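Local coordinates for 5-formyltetrahydrofolate cyclo-ligase family protein (Bacillus anthracis, PDB 2JCB) that probably catalyses the ATP- and magnesium-dependent cyclisation of 5-formyltetrahydrofolate to 5,10-methenyltetrahydrofolate, a step of folate metabolism, at residues T34-I39 / L165-Q170; K161-A166 / K186-K191. All coordinates share one frame; numbering follows the deposited sequence.

Interaction 1 of 2, residues T34-I39 / L165-Q170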
loop_
_atom_site.group_PDB
_atom_site.type_symbol
_atom_site.label_atom_id
_atom_site.label_comp_id
_atom_site.label_asym_id
_atom_site.label_seq_id
_atom_site.Cartn_x
_atom_site.Cartn_y
_atom_site.Cartn_z
ATOM N N THR A 34 -17.603 -4.619 3.718
ATOM C CA THR A 34 -17.814 -3.913 5.014
ATOM C C THR A 34 -16.510 -3.409 5.639
ATOM O O THR A 34 -16.389 -2.211 5.978
ATOM C CB THR A 34 -18.584 -4.825 6.016
ATOM O OG1 THR A 34 -19.818 -5.255 5.437
ATOM C CG2 THR A 34 -18.914 -4.064 7.307
ATOM N N LEU A 35 -15.509 -4.287 5.718
ATOM C CA LEU A 35 -14.208 -3.950 6.315
ATOM C C LEU A 35 -13.510 -2.876 5.458
ATOM O O LEU A 35 -12.937 -1.916 5.989
ATOM C CB LEU A 35 -13.331 -5.196 6.492
ATOM C CG LEU A 35 -13.698 -6.299 7.486
ATOM C CD1 LEU A 35 -12.731 -7.454 7.457
ATOM C CD2 LEU A 35 -13.794 -5.781 8.902
ATOM N N SER A 36 -13.584 -3.006 4.131
ATOM C CA SER A 36 -12.917 -1.989 3.285
ATOM C C SER A 36 -13.550 -0.620 3.535
ATOM O O SER A 36 -12.829 0.378 3.617
ATOM C CB SER A 36 -13.028 -2.295 1.790
ATOM O OG SER A 36 -12.085 -3.301 1.451
ATOM N N GLU A 37 -14.879 -0.612 3.640
ATOM C CA GLU A 37 -15.663 0.604 3.939
ATOM C C GLU A 37 -15.248 1.232 5.284
ATOM O O GLU A 37 -15.054 2.465 5.358
ATOM C CB GLU A 37 -17.160 0.257 3.958
ATOM C CG GLU A 37 -17.779 0.450 2.577
ATOM C CD GLU A 37 -19.135 -0.295 2.310
ATOM O OE1 GLU A 37 -19.822 -0.776 3.271
ATOM O OE2 GLU A 37 -19.503 -0.371 1.097
ATOM N N GLN A 38 -15.147 0.386 6.320
ATOM C CA GLN A 38 -14.781 0.864 7.679
ATOM C C GLN A 38 -13.385 1.467 7.691
ATOM O O GLN A 38 -13.149 2.516 8.300
ATOM C CB GLN A 38 -14.889 -0.257 8.714
ATOM C CG GLN A 38 -16.330 -0.637 8.911
ATOM C CD GLN A 38 -16.524 -1.792 9.879
ATOM O OE1 GLN A 38 -15.564 -2.332 10.420
ATOM N NE2 GLN A 38 -17.793 -2.190 10.084
ATOM N N ILE A 39 -12.445 0.813 6.992
ATOM C CA ILE A 39 -11.044 1.161 7.063
ATOM C C ILE A 39 -10.913 2.508 6.399
ATOM O O ILE A 39 -10.236 3.402 6.958
ATOM C CB ILE A 39 -10.199 0.136 6.387
ATOM C CG1 ILE A 39 -10.103 -1.099 7.321
ATOM C CG2 ILE A 39 -8.834 0.659 6.058
ATOM C CD1 ILE A 39 -9.615 -2.409 6.645
ATOM N N LEU A 165 -3.091 0.574 5.010
ATOM C CA LEU A 165 -4.447 0.112 5.304
ATOM C C LEU A 165 -4.418 -1.412 5.405
ATOM O O LEU A 165 -3.849 -2.056 4.523
ATOM C CB LEU A 165 -5.386 0.579 4.180
ATOM C CG LEU A 165 -5.298 2.066 3.837
ATOM C CD1 LEU A 165 -6.150 2.524 2.598
ATOM C CD2 LEU A 165 -5.704 2.890 5.069
ATOM N N ALA A 166 -5.035 -2.013 6.440
ATOM C CA ALA A 166 -4.957 -3.428 6.655
ATOM C C ALA A 166 -6.171 -3.955 7.377
ATOM O O ALA A 166 -6.693 -3.294 8.254
ATOM C CB ALA A 166 -3.701 -3.773 7.407
ATOM N N TYR A 167 -6.611 -5.156 7.012
ATOM C CA TYR A 167 -7.578 -5.847 7.832
ATOM C C TYR A 167 -6.802 -6.279 9.093
ATOM O O TYR A 167 -5.575 -6.529 9.064
ATOM C CB TYR A 167 -8.058 -7.111 7.124
ATOM C CG TYR A 167 -8.606 -6.854 5.760
ATOM C CD1 TYR A 167 -9.842 -6.217 5.613
ATOM C CD2 TYR A 167 -7.955 -7.331 4.598
ATOM C CE1 TYR A 167 -10.376 -6.003 4.367
ATOM C CE2 TYR A 167 -8.515 -7.132 3.316
ATOM C CZ TYR A 167 -9.732 -6.459 3.224
ATOM O OH TYR A 167 -10.387 -6.172 2.016
ATOM N N SER A 168 -7.513 -6.332 10.210
ATOM C CA SER A 168 -6.860 -6.683 11.461
ATOM C C SER A 168 -6.143 -8.047 11.447
ATOM O O SER A 168 -5.137 -8.210 12.135
ATOM C CB SER A 168 -7.815 -6.516 12.656
ATOM O OG SER A 168 -8.806 -7.483 12.621
ATOM N N PHE A 169 -6.641 -9.010 10.662
ATOM C CA PHE A 169 -5.978 -10.296 10.512
ATOM C C PHE A 169 -4.631 -10.210 9.749
ATOM O O PHE A 169 -3.887 -11.185 9.715
ATOM C CB PHE A 169 -6.901 -11.344 9.864
ATOM C CG PHE A 169 -7.120 -11.126 8.378
ATOM C CD1 PHE A 169 -6.142 -11.522 7.447
ATOM C CD2 PHE A 169 -8.308 -10.545 7.902
ATOM C CE1 PHE A 169 -6.318 -11.367 6.092
ATOM C CE2 PHE A 169 -8.498 -10.372 6.516
ATOM C CZ PHE A 169 -7.478 -10.760 5.613
ATOM N N GLN A 170 -4.340 -9.077 9.116
ATOM C CA GLN A 170 -3.022 -8.873 8.528
ATOM C C GLN A 170 -2.012 -8.454 9.557
ATOM O O GLN A 170 -0.810 -8.464 9.280
ATOM C CB GLN A 170 -3.111 -7.790 7.454
ATOM C CG GLN A 170 -3.827 -8.220 6.188
ATOM C CD GLN A 170 -3.940 -7.065 5.190
ATOM O OE1 GLN A 170 -4.972 -6.444 5.035
ATOM N NE2 GLN A 170 -2.841 -6.834 4.454
#
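Leu35 and Ile39, one turn apart on helix 29-44, meet Tyr167 and Leu165 on the chain that leaves strand 161-165, and the contact between them is chiefly apolar. Leu35 comes obliquely to the phenol ring along its CD1-CE1 side: its CD1 lies 3.6 Å from Tyr167 CD1, and its CB packs on the same two ring carbons. Ile39 divides its branches. With CG1 anti to the carbonyl carbon (chi1 -76°), CD1 reaches the loop, 4.0 Å from Tyr167 CD1 and 3.5 Å from the carbonyl oxygen of Ala166, while CG2 rests against Leu165 CB at 3.9 Å.

The polar groups here are buried and find partners beyond the two segments. Tyr167 OH is hydrogen-bonded to the backbone carbonyl oxygen of Asn63, and Ser36 OG bonds to Tyr32 O and Asn66 N; the two hydroxyl oxygens lie 3.4 Å apart.

Within the loop, Gln170 OE1 accepts from Tyr167 N at 2.9 Å, the donor standing above the carbonyl plane, and Gln170 NE2 is hydrogen-bonded to Val135 O; engaging both oxygen and nitrogen fixes the amide's rotation. Such packing of a covering helix on a strand's last residue and the loop that follows is characteristic of an α/β fold with a largely parallel sheet.

Interaction 2 of 2, residues K161-A166 / K186-K191; sequences KTLSLA and KIITEK
Two neighbouring parallel strands of the central mixed sheet, 161-165 and 186-189, form this contact, their axes 4.6 Å apart at closest approach and turned by 28°. Three backbone hydrogen bonds join them: Ser164 N to Lys186 O at 2.8 Å, Ile188 N to Ser164 O at 2.9 Å, and Ala166 N to Ile188 O at 2.9 Å. Thus Ser164 uses both its N-H and its carbonyl, and Ile188 does likewise, the usual parallel ladder. Beyond the last of these bonds, a CA-H...O contact of 3.0 Å from Thr189 CA to Ala166 O continues the pairing.

On the face of Leu165 and Ile188, these two side chains lie side by side and point the same way, with Leu165 CD2 3.9 Å from Ile188 CD1. Leu163 reaches that same methyl with its own CD1, at 4.0 Å. Leu43 and Ser42 of helix 29-44 pack against this side. On the other face Ile187 CG2 meets Ala166 CB at 4.0 Å, Tyr137 touches both residues, and Ser164 OG bonds to Val132 O.

At the start of the second strand, Lys186 lays its CB against that of Leu163, then bends at chi3 to take its NZ to a salt bridge with Glu48 and a hydrogen bond with Gln46. Farther along, Lys191 N donates to Thr189 OG1, an ST turn before strand 192-195, which runs antiparallel to 186-189. With a helix laid over one face, the parallel pair is consistent with the Rossmann-like core expected of this family.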
loop_
_atom_site.group_PDB
_atom_site.type_symbol
_atom_site.label_atom_id
_atom_site.label_comp_id
_atom_site.label_asym_id
_atom_site.label_seq_id
_atom_site.Cartn_x
_atom_site.Cartn_y
_atom_site.Cartn_z
ATOM N N LYS A 161 5.034 11.460 4.582
ATOM C CA LYS A 161 4.267 10.636 5.515
ATOM C C LYS A 161 3.849 9.309 4.890
ATOM O O LYS A 161 3.526 9.290 3.715
ATOM C CB LYS A 161 3.043 11.421 5.973
ATOM C CG LYS A 161 3.458 12.693 6.796
ATOM C CD LYS A 161 2.245 13.544 7.056
ATOM C CE LYS A 161 2.683 14.988 7.282
ATOM N NZ LYS A 161 2.988 15.157 8.723
ATOM N N THR A 162 3.822 8.238 5.675
ATOM C CA THR A 162 3.401 6.923 5.195
ATOM C C THR A 162 2.297 6.348 6.057
ATOM O O THR A 162 2.269 6.553 7.281
ATOM C CB THR A 162 4.542 5.877 5.181
ATOM O OG1 THR A 162 5.120 5.714 6.482
ATOM C CG2 THR A 162 5.625 6.297 4.213
ATOM N N LEU A 163 1.393 5.620 5.433
ATOM C CA LEU A 163 0.453 4.822 6.201
ATOM C C LEU A 163 0.056 3.652 5.372
ATOM O O LEU A 163 0.116 3.697 4.170
ATOM C CB LEU A 163 -0.786 5.618 6.688
ATOM C CG LEU A 163 -1.855 6.095 5.748
ATOM C CD1 LEU A 163 -2.887 4.905 5.362
ATOM C CD2 LEU A 163 -2.582 7.301 6.390
ATOM N N SER A 164 -0.367 2.597 6.058
ATOM C CA SER A 164 -0.887 1.396 5.408
ATOM C C SER A 164 -2.271 1.130 5.905
ATOM O O SER A 164 -2.619 1.499 7.035
ATOM C CB SER A 164 0.009 0.196 5.640
ATOM O OG SER A 164 1.284 0.335 5.023
ATOM N N LEU A 165 -3.091 0.574 5.010
ATOM C CA LEU A 165 -4.447 0.112 5.304
ATOM C C LEU A 165 -4.418 -1.412 5.405
ATOM O O LEU A 165 -3.849 -2.056 4.523
ATOM C CB LEU A 165 -5.386 0.579 4.180
ATOM C CG LEU A 165 -5.298 2.066 3.837
ATOM C CD1 LEU A 165 -6.150 2.524 2.598
ATOM C CD2 LEU A 165 -5.704 2.890 5.069
ATOM N N ALA A 166 -5.035 -2.013 6.440
ATOM C CA ALA A 166 -4.957 -3.428 6.655
ATOM C C ALA A 166 -6.171 -3.955 7.377
ATOM O O ALA A 166 -6.693 -3.294 8.254
ATOM C CB ALA A 166 -3.701 -3.773 7.407
ATOM N N LYS A 186 2.144 4.502 10.210
ATOM C CA LYS A 186 0.794 4.289 10.762
ATOM C C LYS A 186 0.109 3.175 10.018
ATOM O O LYS A 186 0.276 3.033 8.791
ATOM C CB LYS A 186 -0.037 5.557 10.547
ATOM C CG LYS A 186 -1.516 5.400 11.097
ATOM C CD LYS A 186 -2.338 6.647 10.868
ATOM C CE LYS A 186 -2.001 7.721 11.915
ATOM N NZ LYS A 186 -2.859 8.939 11.762
ATOM N N ILE A 187 -0.667 2.374 10.745
ATOM C CA ILE A 187 -1.449 1.289 10.118
ATOM C C ILE A 187 -2.914 1.565 10.578
ATOM O O ILE A 187 -3.154 1.779 11.780
ATOM C CB ILE A 187 -0.967 -0.153 10.483
ATOM C CG1 ILE A 187 0.514 -0.362 10.052
ATOM C CG2 ILE A 187 -1.859 -1.218 9.801
ATOM C CD1 ILE A 187 1.280 -1.169 10.971
ATOM N N ILE A 188 -3.852 1.603 9.637
ATOM C CA ILE A 188 -5.281 1.730 9.933
ATOM C C ILE A 188 -5.943 0.376 9.650
ATOM O O ILE A 188 -5.854 -0.115 8.505
ATOM C CB ILE A 188 -5.906 2.794 9.056
ATOM C CG1 ILE A 188 -5.164 4.142 9.214
ATOM C CG2 ILE A 188 -7.372 2.952 9.405
ATOM C CD1 ILE A 188 -5.615 5.113 8.253
ATOM N N THR A 189 -6.618 -0.193 10.648
ATOM C CA THR A 189 -7.406 -1.417 10.498
ATOM C C THR A 189 -8.842 -1.061 10.808
ATOM O O THR A 189 -9.165 0.127 11.096
ATOM C CB THR A 189 -6.948 -2.557 11.449
ATOM O OG1 THR A 189 -7.342 -2.238 12.793
ATOM C CG2 THR A 189 -5.412 -2.804 11.374
ATOM N N GLU A 190 -9.724 -2.063 10.821
ATOM C CA GLU A 190 -11.119 -1.739 11.101
ATOM C C GLU A 190 -11.317 -1.520 12.621
ATOM O O GLU A 190 -12.407 -1.136 13.047
ATOM C CB GLU A 190 -12.052 -2.857 10.596
ATOM C CG GLU A 190 -11.953 -4.187 11.400
ATOM C CD GLU A 190 -10.813 -5.122 10.976
ATOM O OE1 GLU A 190 -9.835 -4.742 10.315
ATOM O OE2 GLU A 190 -10.904 -6.282 11.363
ATOM N N LYS A 191 -10.310 -1.856 13.411
ATOM C CA LYS A 191 -10.364 -1.783 14.865
ATOM C C LYS A 191 -9.651 -0.529 15.425
ATOM O O LYS A 191 -9.768 -0.268 16.625
ATOM C CB LYS A 191 -9.656 -3.022 15.470
ATOM C CG LYS A 191 -10.317 -4.388 15.327
ATOM C CD LYS A 191 -9.453 -5.404 16.022
ATOM C CE LYS A 191 -9.996 -6.760 15.787
ATOM N NZ LYS A 191 -9.423 -7.705 16.783
#

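Overall arrangement
Interactions 1 and 2 have centres about 9 Å apart and share Leu165 and Ala166, where strand 161-165 passes into its loop. Along the chain, helix 29-44 comes first, then strand 161-165 with the following loop, and last strand 186-189. Interaction 1 packs the helix on the strand's last residue and its loop, whereas interaction 2 is strand pairing inside the sheet. Glu190 ties them together: its OE2 is 2.7 Å from Ser168 OG, a probable hydrogen bond, and its CG packs on Leu35 CD2. The ADP lies about 14 Å from the Ala166 side chain and about 11 Å from that of Ser164; both contacts are structural packing of the surrounding fold.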